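Local coordinates for protein GCN5-related N-acetyltransferase (Kribbella flavida, PDB 4MY0) that probably transfers the acetyl group of acetyl-CoA to an amino group, perhaps on an aminoglycoside, as a hexameric member of the GCN5-related N-acetyltransferase family, at residues Ala209-Val214 / Ala230-Thr235; Glu202-Tyr207 / Val215-Asp220. All blocks are in the same frame, centred on the assembly; numbering follows the deposited sequence.

Contact 1: Ala209-Val214 / Ala230-Thr235; sequences AEDGFV and AHSEAT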
loop_
_atom_site.group_PDB
_atom_site.type_symbol
_atom_site.label_atom_id
_atom_site.label_comp_id
_atom_site.label_asym_id
_atom_site.label_seq_id
_atom_site.Cartn_x
_atom_site.Cartn_y
_atom_site.Cartn_z
ATOM N N ALA C 209 20.679 -32.845 11.742
ATOM C CA ALA C 209 20.717 -33.574 13.010
ATOM C C ALA C 209 20.780 -35.068 12.693
ATOM O O ALA C 209 20.758 -35.450 11.524
ATOM C CB ALA C 209 19.497 -33.258 13.840
ATOM N N GLU C 210 20.825 -35.909 13.724
ATOM C CA GLU C 210 20.858 -37.366 13.542
ATOM C C GLU C 210 19.641 -37.889 12.766
ATOM O O GLU C 210 19.761 -38.814 11.953
ATOM C CB GLU C 210 20.954 -38.062 14.904
ATOM C CG GLU C 210 21.029 -39.579 14.846
ATOM C CD GLU C 210 21.554 -40.181 16.148
ATOM O OE1 GLU C 210 21.326 -39.575 17.221
ATOM O OE2 GLU C 210 22.208 -41.250 16.096
ATOM N N ASP C 211 18.476 -37.278 12.997
ATOM C CA ASP C 211 17.237 -37.741 12.369
ATOM C C ASP C 211 16.411 -36.598 11.781
ATOM O O ASP C 211 15.180 -36.554 11.939
ATOM C CB ASP C 211 16.402 -38.530 13.380
ATOM C CG ASP C 211 15.938 -37.670 14.546
ATOM O OD1 ASP C 211 14.901 -37.999 15.159
ATOM O OD2 ASP C 211 16.611 -36.658 14.837
ATOM N N GLY C 212 17.084 -35.675 11.093
ATOM C CA GLY C 212 16.396 -34.567 10.464
ATOM C C GLY C 212 17.311 -33.529 9.860
ATOM O O GLY C 212 18.527 -33.535 10.083
ATOM N N PHE C 213 16.720 -32.631 9.080
ATOM C CA PHE C 213 17.465 -31.499 8.545
ATOM C C PHE C 213 16.563 -30.313 8.227
ATOM O O PHE C 213 15.348 -30.445 8.152
ATOM C CB PHE C 213 18.256 -31.900 7.295
ATOM C CG PHE C 213 17.401 -32.244 6.096
ATOM C CD1 PHE C 213 17.215 -33.568 5.719
ATOM C CD2 PHE C 213 16.832 -31.243 5.310
ATOM C CE1 PHE C 213 16.453 -33.891 4.602
ATOM C CE2 PHE C 213 16.060 -31.555 4.196
ATOM C CZ PHE C 213 15.872 -32.880 3.838
ATOM N N VAL C 214 17.171 -29.159 8.000
ATOM C CA VAL C 214 16.411 -27.999 7.554
ATOM C C VAL C 214 17.278 -27.224 6.574
ATOM O O VAL C 214 18.511 -27.131 6.739
ATOM C CB VAL C 214 15.964 -27.106 8.738
ATOM C CG1 VAL C 214 17.165 -26.554 9.479
ATOM C CG2 VAL C 214 15.052 -25.949 8.262
ATOM N N ALA C 230 11.870 -33.925 10.055
ATOM C CA ALA C 230 12.242 -34.325 11.407
ATOM C C ALA C 230 11.492 -35.586 11.822
ATOM O O ALA C 230 10.264 -35.658 11.705
ATOM C CB ALA C 230 11.970 -33.205 12.379
ATOM N N HIS C 231 12.234 -36.569 12.321
ATOM C CA HIS C 231 11.637 -37.831 12.735
ATOM C C HIS C 231 11.168 -37.829 14.188
ATOM O O HIS C 231 10.295 -38.614 14.554
ATOM C CB HIS C 231 12.614 -38.986 12.503
ATOM C CG HIS C 231 12.987 -39.181 11.067
ATOM N ND1 HIS C 231 14.039 -39.979 10.671
ATOM C CD2 HIS C 231 12.447 -38.679 9.930
ATOM C CE1 HIS C 231 14.128 -39.964 9.352
ATOM N NE2 HIS C 231 13.170 -39.187 8.878
ATOM N N SER C 232 11.745 -36.961 15.016
ATOM C CA SER C 232 11.418 -36.948 16.440
ATOM C C SER C 232 11.057 -35.549 16.916
ATOM O O SER C 232 11.434 -34.556 16.294
ATOM C CB SER C 232 12.582 -37.481 17.278
ATOM O OG SER C 232 13.618 -36.521 17.352
ATOM N N GLU C 233 10.335 -35.476 18.030
ATOM C CA GLU C 233 9.881 -34.193 18.554
ATOM C C GLU C 233 11.061 -33.295 18.913
ATOM O O GLU C 233 11.112 -32.140 18.501
ATOM C CB GLU C 233 8.990 -34.411 19.778
ATOM C CG GLU C 233 8.306 -33.153 20.294
ATOM C CD GLU C 233 7.718 -33.346 21.683
ATOM O OE1 GLU C 233 7.254 -32.344 22.278
ATOM O OE2 GLU C 233 7.730 -34.497 22.181
ATOM N N ALA C 234 12.005 -33.829 19.682
ATOM C CA ALA C 234 13.194 -33.071 20.048
ATOM C C ALA C 234 13.919 -32.481 18.826
ATOM O O ALA C 234 14.363 -31.334 18.849
ATOM C CB ALA C 234 14.142 -33.938 20.874
ATOM N N THR C 235 14.041 -33.264 17.760
ATOM C CA THR C 235 14.741 -32.790 16.574
ATOM C C THR C 235 13.943 -31.713 15.846
ATOM O O THR C 235 14.516 -30.736 15.366
ATOM C CB THR C 235 15.060 -33.949 15.621
ATOM O OG1 THR C 235 15.956 -34.844 16.275
ATOM C CG2 THR C 235 15.713 -33.446 14.352
#
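Asp211 and Thr235 meet because of their first torsions. In Asp211, CG sits between the backbone N and the carbonyl carbon (chi1 64°), and this turns the carboxylate to the first turn of helix 233-244. In Thr235, OG1 lies anti to the carbonyl carbon (chi1 -64°) and faces that carboxylate.

Each carboxylate oxygen takes one hydroxyl. Ser232 OG donates to Asp211 OD1 at 2.9 Å, on the lone pair syn to OD2. Thr235 OG1 donates to Asp211 OD2. The modelled separation of these two atoms, 2.4 Å, is very short, so its exact length is doubtful. Ser232 is the N-cap of the helix. Its OG accepts a weak bond from Thr235 N at 3.3 Å, so it both caps the helix and donates to Asp211.

The backbone adds a further grip. His231 N donates to Asp211 O at 3.0 Å. The same oxygen lies over one face of the His231 imidazole, 3.5 Å from CG. His231 NE2 is bonded to Leu174 O, which ties the ring to helix 168-182.

Thr235 CG2 also packs on Ala209 CB at 3.8 Å. Gly212 pairs with Ala230 in an antiparallel non-hydrogen-bonded pair, their CA atoms 4.3 Å apart. Gly212 CA also comes within 4.1 Å of Thr235 CG2.

The secure bonds to Asp211 are therefore Ser232 OG to OD1 and His231 N to O, with the Thr235 hydroxyl as a probable third. Hydroxyls on both oxygens would restrict the rotation of the carboxylate. It lies at the start of the helix, where its negative charge would probably interact favourably with the helix dipole.

Contact 2: Glu202-Tyr207 / Val215-Asp220; sequences EENFAY and VYNWSD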
loop_
_atom_site.group_PDB
_atom_site.type_symbol
_atom_site.label_atom_id
_atom_site.label_comp_id
_atom_site.label_asym_id
_atom_site.label_seq_id
_atom_site.Cartn_x
_atom_site.Cartn_y
_atom_site.Cartn_z
ATOM N N GLU C 202 25.818 -21.029 -1.619
ATOM C CA GLU C 202 26.105 -20.253 -0.409
ATOM C C GLU C 202 24.900 -19.480 0.140
ATOM O O GLU C 202 24.920 -19.030 1.282
ATOM C CB GLU C 202 27.269 -19.285 -0.650
ATOM C CG GLU C 202 28.640 -19.850 -0.300
ATOM C CD GLU C 202 29.776 -18.899 -0.662
ATOM O OE1 GLU C 202 29.776 -17.747 -0.171
ATOM O OE2 GLU C 202 30.666 -19.308 -1.442
ATOM N N GLU C 203 23.857 -19.330 -0.671
ATOM C CA GLU C 203 22.656 -18.605 -0.254
ATOM C C GLU C 203 21.687 -19.500 0.503
ATOM O O GLU C 203 20.724 -19.025 1.114
ATOM C CB GLU C 203 21.975 -17.965 -1.463
ATOM C CG GLU C 203 22.948 -17.100 -2.257
ATOM C CD GLU C 203 22.298 -16.401 -3.429
ATOM O OE1 GLU C 203 22.914 -15.449 -3.960
ATOM O OE2 GLU C 203 21.181 -16.811 -3.818
ATOM N N ASN C 204 21.955 -20.799 0.478
ATOM C CA ASN C 204 21.130 -21.747 1.213
ATOM C C ASN C 204 21.804 -22.154 2.507
ATOM O O ASN C 204 23.003 -22.452 2.514
ATOM C CB ASN C 204 20.826 -22.963 0.339
ATOM C CG ASN C 204 19.954 -22.604 -0.839
ATOM O OD1 ASN C 204 19.104 -21.707 -0.738
ATOM N ND2 ASN C 204 20.173 -23.266 -1.971
ATOM N N PHE C 205 21.039 -22.155 3.597
ATOM C CA PHE C 205 21.592 -22.472 4.907
ATOM C C PHE C 205 21.024 -23.823 5.338
ATOM O O PHE C 205 19.831 -23.929 5.623
ATOM C CB PHE C 205 21.229 -21.382 5.929
ATOM C CG PHE C 205 21.479 -19.966 5.443
ATOM C CD1 PHE C 205 22.513 -19.684 4.546
ATOM C CD2 PHE C 205 20.678 -18.919 5.888
ATOM C CE1 PHE C 205 22.735 -18.382 4.087
ATOM C CE2 PHE C 205 20.894 -17.614 5.445
ATOM C CZ PHE C 205 21.919 -17.345 4.537
ATOM N N ALA C 206 21.872 -24.851 5.356
ATOM C CA ALA C 206 21.432 -26.221 5.638
ATOM C C ALA C 206 21.998 -26.715 6.963
ATOM O O ALA C 206 23.175 -26.532 7.230
ATOM C CB ALA C 206 21.860 -27.164 4.504
ATOM N N TYR C 207 21.162 -27.346 7.782
ATOM C CA TYR C 207 21.602 -27.918 9.061
ATOM C C TYR C 207 21.102 -29.335 9.195
ATOM O O TYR C 207 20.007 -29.654 8.727
ATOM C CB TYR C 207 21.136 -27.049 10.244
ATOM C CG TYR C 207 21.776 -25.691 10.152
ATOM C CD1 TYR C 207 23.048 -25.480 10.651
ATOM C CD2 TYR C 207 21.152 -24.648 9.469
ATOM C CE1 TYR C 207 23.671 -24.258 10.514
ATOM C CE2 TYR C 207 21.771 -23.413 9.335
ATOM C CZ TYR C 207 23.033 -23.231 9.862
ATOM O OH TYR C 207 23.677 -22.022 9.748
ATOM N N VAL C 215 16.643 -26.716 5.525
ATOM C CA VAL C 215 17.315 -25.841 4.578
ATOM C C VAL C 215 16.498 -24.567 4.486
ATOM O O VAL C 215 15.292 -24.611 4.238
ATOM C CB VAL C 215 17.425 -26.479 3.190
ATOM C CG1 VAL C 215 18.216 -25.562 2.249
ATOM C CG2 VAL C 215 18.102 -27.860 3.300
ATOM N N TYR C 216 17.141 -23.427 4.713
ATOM C CA TYR C 216 16.435 -22.155 4.629
ATOM C C TYR C 216 17.315 -21.054 4.048
ATOM O O TYR C 216 18.508 -21.265 3.790
ATOM C CB TYR C 216 15.841 -21.746 5.984
ATOM C CG TYR C 216 16.849 -21.427 7.068
ATOM C CD1 TYR C 216 17.110 -20.112 7.436
ATOM C CD2 TYR C 216 17.514 -22.438 7.745
ATOM C CE1 TYR C 216 18.011 -19.818 8.431
ATOM C CE2 TYR C 216 18.425 -22.153 8.744
ATOM C CZ TYR C 216 18.671 -20.844 9.083
ATOM O OH TYR C 216 19.564 -20.569 10.098
ATOM N N ASN C 217 16.713 -19.891 3.805
ATOM C CA ASN C 217 17.432 -18.773 3.194
ATOM C C ASN C 217 16.705 -17.457 3.448
ATOM O O ASN C 217 15.589 -17.451 3.981
ATOM C CB ASN C 217 17.598 -18.999 1.685
ATOM C CG ASN C 217 16.327 -19.516 1.030
ATOM O OD1 ASN C 217 15.348 -18.784 0.883
ATOM N ND2 ASN C 217 16.336 -20.789 0.639
ATOM N N TRP C 218 17.334 -16.344 3.072
ATOM C CA TRP C 218 16.699 -15.038 3.227
ATOM C C TRP C 218 15.667 -14.794 2.151
ATOM O O TRP C 218 15.904 -15.113 0.987
ATOM C CB TRP C 218 17.746 -13.933 3.165
ATOM C CG TRP C 218 18.617 -13.913 4.380
ATOM C CD1 TRP C 218 19.881 -14.423 4.500
ATOM C CD2 TRP C 218 18.279 -13.370 5.663
ATOM N NE1 TRP C 218 20.346 -14.217 5.773
ATOM C CE2 TRP C 218 19.385 -13.567 6.506
ATOM C CE3 TRP C 218 17.155 -12.710 6.169
ATOM C CZ2 TRP C 218 19.395 -13.145 7.837
ATOM C CZ3 TRP C 218 17.162 -12.292 7.486
ATOM C CH2 TRP C 218 18.274 -12.519 8.309
ATOM N N SER C 219 14.541 -14.197 2.540
ATOM C CA SER C 219 13.530 -13.748 1.580
ATOM C C SER C 219 13.080 -12.318 1.948
ATOM O O SER C 219 12.199 -12.143 2.785
ATOM C CB SER C 219 12.343 -14.717 1.578
ATOM O OG SER C 219 11.465 -14.469 0.497
ATOM N N ASP C 220 13.717 -11.312 1.349
ATOM C CA ASP C 220 13.381 -9.897 1.583
ATOM C C ASP C 220 13.258 -9.506 3.047
ATOM O O ASP C 220 12.226 -8.975 3.457
ATOM C CB ASP C 220 12.064 -9.522 0.903
ATOM C CG ASP C 220 12.086 -9.761 -0.583
ATOM O OD1 ASP C 220 12.816 -9.032 -1.296
ATOM O OD2 ASP C 220 11.351 -10.665 -1.035
HETATM O O HOH W 1 19.818 -16.516 1.645
#
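Strands 205-207 and 215-219 run antiparallel at 154° with axes 4.7 Å apart, through a hydrogen-bonded pair, Phe205 with Tyr216 (Phe205 N to Tyr216 O 2.7 Å, Tyr216 N to Phe205 O 2.9 Å), and a non-hydrogen-bonded pair, Ala206 with Val215. Ala206 CB touches Val215 CG2.

Phe205 and Tyr216 share one face of the sheet. Their rings are edge-to-face, with planes at 87° and the edge of Phe205 toward the face of Tyr216. Phe205 CB lies over the centre of the Tyr216 ring, a CH-pi contact of 4.1 Å to the centroid. The chi1 of Tyr216, 66°, swings its ring over this CB. Further toward Asp220, Phe205 CE2 meets Trp218 NE1 at 3.5 Å, with the nitrogen at the edge of the phenyl ring. That NE1 is hydrogen-bonded to Ala26 O of a neighbouring subunit. Toward the hairpin turn, Tyr216 CE2 lies at the edge of the Tyr207 ring, 3.6 Å from Tyr207 CE2.

At the open end of the strand pair, Asn217 ND2 gives weak bonds to Asn204 OD1 and Asp226 OD2. Asn204 ND2 bonds to Trp198 O. A water bridges the backbones: it donates to Glu203 O and accepts from Trp218 N.

Phe205, Tyr216 and Trp218 form an aromatic cluster on the beta hairpin of strands 205-209 and 212-219, within the second GNAT-family region and against that subunit.

How the contacts relate
Strand 212-219 runs through both contacts, whose centres are 18 Å apart. Contact 1 lies at the turn of the hairpin, and contact 2 lies toward its open end. They meet where Tyr207 N probably bonds to Val214 O at 2.9 Å. Contact 1 joins the hairpin to helix 233-244, and Val243 of that helix touches both Val214 and Tyr216. Contact 1 is away from the annotated sites. Contact 2 is nearer: the Trp218 side chain is about 7 Å from a bound acetyl-CoA and about 8 Å from the side chain of Ser248, which binds acetyl-CoA with Arg151 and Ile249. This site is distinct from the coenzyme pocket of the first GNAT domain.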